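Local coordinates for elongation factor 1-beta (Pyrococcus horikoshii OT-3, PDB 7CSL), which probably promotes the exchange of GDP for GTP on elongation factor 1-alpha, renewing the form that carries aminoacyl-tRNA to the ribosome, at residues K40-P45 against K54-G59. Residues are numbered along the deposited sequence; the frame is centred on the assembly and turned at random.
Sequences KVEREP and KFYVLG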
ATOM      1  N   LYS C  40      11.564 -16.487   3.679  1.00 38.45           N
ATOM      2  CA  LYS C  40      10.823 -17.428   4.496  1.00 41.13           C
ATOM      3  C   LYS C  40       9.395 -17.635   3.997  1.00 37.91           C
ATOM      4  O   LYS C  40       8.846 -16.844   3.230  1.00 35.08           O
ATOM      5  CB  LYS C  40      10.732 -16.980   5.962  1.00 43.11           C
ATOM      6  CG  LYS C  40       9.999 -15.672   6.182  1.00 42.94           C
ATOM      7  CD  LYS C  40       9.910 -15.413   7.670  1.00 47.44           C
ATOM      8  CE  LYS C  40       9.042 -14.204   7.933  1.00 50.37           C
ATOM      9  NZ  LYS C  40       9.108 -13.886   9.374  1.00 60.85           N
ATOM     10  N   VAL C  41       8.793 -18.708   4.472  1.00 33.50           N
ATOM     11  CA  VAL C  41       7.394 -18.985   4.205  1.00 37.00           C
ATOM     12  C   VAL C  41       6.715 -19.094   5.559  1.00 40.77           C
ATOM     13  O   VAL C  41       7.195 -19.830   6.406  1.00 42.83           O
ATOM     14  CB  VAL C  41       7.217 -20.295   3.414  1.00 34.82           C
ATOM     15  CG1 VAL C  41       5.786 -20.409   2.919  1.00 35.45           C
ATOM     16  CG2 VAL C  41       8.161 -20.321   2.225  1.00 35.73           C
ATOM     17  N   GLU C  42       5.626 -18.357   5.750  1.00 39.19           N
ATOM     18  CA  GLU C  42       4.829 -18.476   6.939  1.00 42.87           C
ATOM     19  C   GLU C  42       3.458 -19.007   6.571  1.00 42.98           C
ATOM     20  O   GLU C  42       2.977 -18.785   5.465  1.00 35.88           O
ATOM     21  CB  GLU C  42       4.697 -17.138   7.625  1.00 45.65           C
ATOM     22  CG  GLU C  42       6.047 -16.533   7.912  1.00 55.09           C
ATOM     23  CD  GLU C  42       5.999 -15.549   9.032  1.00 59.48           C
ATOM     24  OE1 GLU C  42       5.180 -14.611   8.955  1.00 62.55           O
ATOM     25  OE2 GLU C  42       6.807 -15.713   9.960  1.00 63.81           O
ATOM     26  N   ARG C  43       2.832 -19.685   7.526  1.00 39.20           N
ATOM     27  CA  ARG C  43       1.456 -20.147   7.378  1.00 45.48           C
ATOM     28  C   ARG C  43       0.559 -19.274   8.213  1.00 43.96           C
ATOM     29  O   ARG C  43       0.888 -18.949   9.367  1.00 47.48           O
ATOM     30  CB  ARG C  43       1.342 -21.613   7.768  1.00 47.85           C
ATOM     31  CG  ARG C  43       2.327 -22.444   7.002  1.00 50.95           C
ATOM     32  CD  ARG C  43       1.968 -23.905   6.981  1.00 57.12           C
ATOM     33  NE  ARG C  43       2.863 -24.613   6.083  1.00 58.14           N
ATOM     34  CZ  ARG C  43       2.937 -25.941   5.960  1.00 60.23           C
ATOM     35  NH1 ARG C  43       2.157 -26.746   6.673  1.00 54.35           N
ATOM     36  NH2 ARG C  43       3.809 -26.469   5.097  1.00 57.22           N
ATOM     37  N   GLU C  44      -0.545 -18.858   7.610  1.00 42.39           N
ATOM     38  CA  GLU C  44      -1.507 -18.004   8.277  1.00 45.16           C
ATOM     39  C   GLU C  44      -2.918 -18.574   8.092  1.00 42.54           C
ATOM     40  O   GLU C  44      -3.476 -18.553   6.946  1.00 36.41           O
ATOM     41  CB  GLU C  44      -1.434 -16.551   7.766  1.00 48.59           C
ATOM     42  CG  GLU C  44      -2.002 -15.544   8.764  1.00 52.58           C
ATOM     43  CD  GLU C  44      -2.467 -14.239   8.141  1.00 55.76           C
ATOM     44  OE1 GLU C  44      -2.212 -13.995   6.951  1.00 57.44           O
ATOM     45  OE2 GLU C  44      -3.093 -13.432   8.857  1.00 65.35           O
ATOM     46  N   PRO C  45      -3.523 -19.043   9.210  1.00 42.43           N
ATOM     47  CA  PRO C  45      -4.862 -19.598   9.124  1.00 42.52           C
ATOM     48  C   PRO C  45      -5.816 -18.492   8.861  1.00 33.48           C
ATOM     49  O   PRO C  45      -5.690 -17.432   9.431  1.00 34.20           O
ATOM     50  CB  PRO C  45      -5.106 -20.190  10.537  1.00 43.51           C
ATOM     51  CG  PRO C  45      -4.244 -19.347  11.442  1.00 49.35           C
ATOM     52  CD  PRO C  45      -3.038 -18.994  10.614  1.00 49.38           C
ATOM     53  N   LYS C  54       2.286 -17.600   3.123  1.00 42.01           N
ATOM     54  CA  LYS C  54       2.846 -16.265   2.871  1.00 40.19           C
ATOM     55  C   LYS C  54       4.346 -16.351   2.598  1.00 36.57           C
ATOM     56  O   LYS C  54       5.134 -16.646   3.469  1.00 33.21           O
ATOM     57  CB  LYS C  54       2.512 -15.342   4.034  1.00 49.12           C
ATOM     58  CG  LYS C  54       1.066 -14.857   3.967  1.00 51.05           C
ATOM     59  CD  LYS C  54       0.598 -14.282   5.298  1.00 59.18           C
ATOM     60  CE  LYS C  54       1.309 -13.007   5.715  1.00 60.61           C
ATOM     61  NZ  LYS C  54       2.419 -13.239   6.683  1.00 67.41           N
ATOM     62  N   PHE C  55       4.690 -16.163   1.328  1.00 33.70           N
ATOM     63  CA  PHE C  55       6.037 -16.184   0.808  1.00 33.60           C
ATOM     64  C   PHE C  55       6.686 -14.797   0.851  1.00 32.88           C
ATOM     65  O   PHE C  55       6.214 -13.873   0.216  1.00 35.91           O
ATOM     66  CB  PHE C  55       6.013 -16.675  -0.644  1.00 32.03           C
ATOM     67  CG  PHE C  55       5.735 -18.157  -0.778  1.00 34.06           C
ATOM     68  CD1 PHE C  55       4.462 -18.656  -0.590  1.00 35.48           C
ATOM     69  CD2 PHE C  55       6.756 -19.051  -1.090  1.00 36.96           C
ATOM     70  CE1 PHE C  55       4.219 -20.014  -0.722  1.00 38.22           C
ATOM     71  CE2 PHE C  55       6.522 -20.403  -1.220  1.00 34.24           C
ATOM     72  CZ  PHE C  55       5.269 -20.886  -1.016  1.00 36.99           C
ATOM     73  N   TYR C  56       7.783 -14.685   1.580  1.00 34.60           N
ATOM     74  CA  TYR C  56       8.578 -13.456   1.663  1.00 32.32           C
ATOM     75  C   TYR C  56       9.597 -13.515   0.529  1.00 36.32           C
ATOM     76  O   TYR C  56      10.725 -13.989   0.699  1.00 42.56           O
ATOM     77  CB  TYR C  56       9.187 -13.324   3.042  1.00 38.66           C
ATOM     78  CG  TYR C  56       8.126 -13.067   4.072  1.00 36.11           C
ATOM     79  CD1 TYR C  56       7.194 -14.065   4.412  1.00 37.63           C
ATOM     80  CD2 TYR C  56       7.998 -11.830   4.671  1.00 42.25           C
ATOM     81  CE1 TYR C  56       6.168 -13.825   5.311  1.00 42.03           C
ATOM     82  CE2 TYR C  56       6.984 -11.582   5.609  1.00 40.76           C
ATOM     83  CZ  TYR C  56       6.069 -12.589   5.926  1.00 42.60           C
ATOM     84  OH  TYR C  56       5.041 -12.381   6.849  1.00 48.60           O
ATOM     85  N   VAL C  57       9.174 -13.049  -0.637  1.00 33.60           N
ATOM     86  CA  VAL C  57      10.018 -13.099  -1.839  1.00 33.68           C
ATOM     87  C   VAL C  57      10.995 -11.920  -1.821  1.00 36.68           C
ATOM     88  O   VAL C  57      10.567 -10.796  -1.641  1.00 36.15           O
ATOM     89  CB  VAL C  57       9.167 -13.072  -3.115  1.00 35.42           C
ATOM     90  CG1 VAL C  57      10.004 -13.289  -4.381  1.00 34.81           C
ATOM     91  CG2 VAL C  57       8.093 -14.181  -3.076  1.00 37.75           C
ATOM     92  N   LEU C  58      12.283 -12.205  -2.083  1.00 35.13           N
ATOM     93  CA  LEU C  58      13.330 -11.221  -2.214  1.00 35.65           C
ATOM     94  C   LEU C  58      13.514 -10.826  -3.669  1.00 33.90           C
ATOM     95  O   LEU C  58      13.565 -11.672  -4.592  1.00 34.84           O
ATOM     96  CB  LEU C  58      14.662 -11.755  -1.662  1.00 34.94           C
ATOM     97  CG  LEU C  58      14.560 -12.289  -0.240  1.00 40.01           C
ATOM     98  CD1 LEU C  58      15.826 -12.990   0.192  1.00 38.44           C
ATOM     99  CD2 LEU C  58      14.166 -11.132   0.691  1.00 43.71           C
ATOM    100  N   GLY C  59      13.637  -9.542  -3.884  1.00 33.43           N
ATOM    101  CA  GLY C  59      13.851  -9.005  -5.224  1.00 31.71           C
ATOM    102  C   GLY C  59      14.664  -7.724  -5.207  1.00 36.30           C
ATOM    103  O   GLY C  59      15.370  -7.435  -4.232  1.00 37.18           O
TER
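The beta hairpin made by strands 37-47 and 50-59 is zipped together here, Val41 facing Phe55 on one side of the sheet and Glu42 pairing with Lys54 on the other. Glu42 and Lys54 form an antiparallel hydrogen-bonded pair: Lys54 N reaches Glu42 O at 2.7 Å, almost straight, and Glu42 N returns a bond to Lys54 O. Two residues further along the ladder, past the non-hydrogen-bonded Val41–Phe55 pair, Tyr56 N donates to Lys40 O at 2.9 Å. On the face they share, Lys40, Glu42 and Lys54 form a salt-bridge network around the Tyr56 ring. Lys40, extended beyond CG, runs alongside the tyrosine and lays CE over the centre of its ring, 3.8 Å from the centroid; its NZ, in cation-pi contact with the same face, also bridges to Glu42 OE2, which it meets from above the carboxylate plane. At the far end of the ring, Lys54 NZ donates to Tyr56 OH at 2.8 Å, brought there by bends at chi3 (66°) and chi4 (-98°), and makes a long salt bridge to Glu42 OE1. With ring and hydroxyl gone, as in an alanine at Tyr56, Lys54 NZ would probably keep only its long salt bridge among these side chains and the Lys40 chain would be freer to turn. On the reverse face, Val41 CG1 sits over the centre of the Phe55 ring in a CH-pi contact, and Val41 CG2 touches Phe55 CE2 at 3.8 Å. That side faces the helices: Phe55 is buried against Leu28 of helix 21-29 and Phe74 of helix 67-75. Strand 6-14 continues the sheet beyond strand 50-59, and its Arg11 forms a salt bridge with Glu44 beside Lys54.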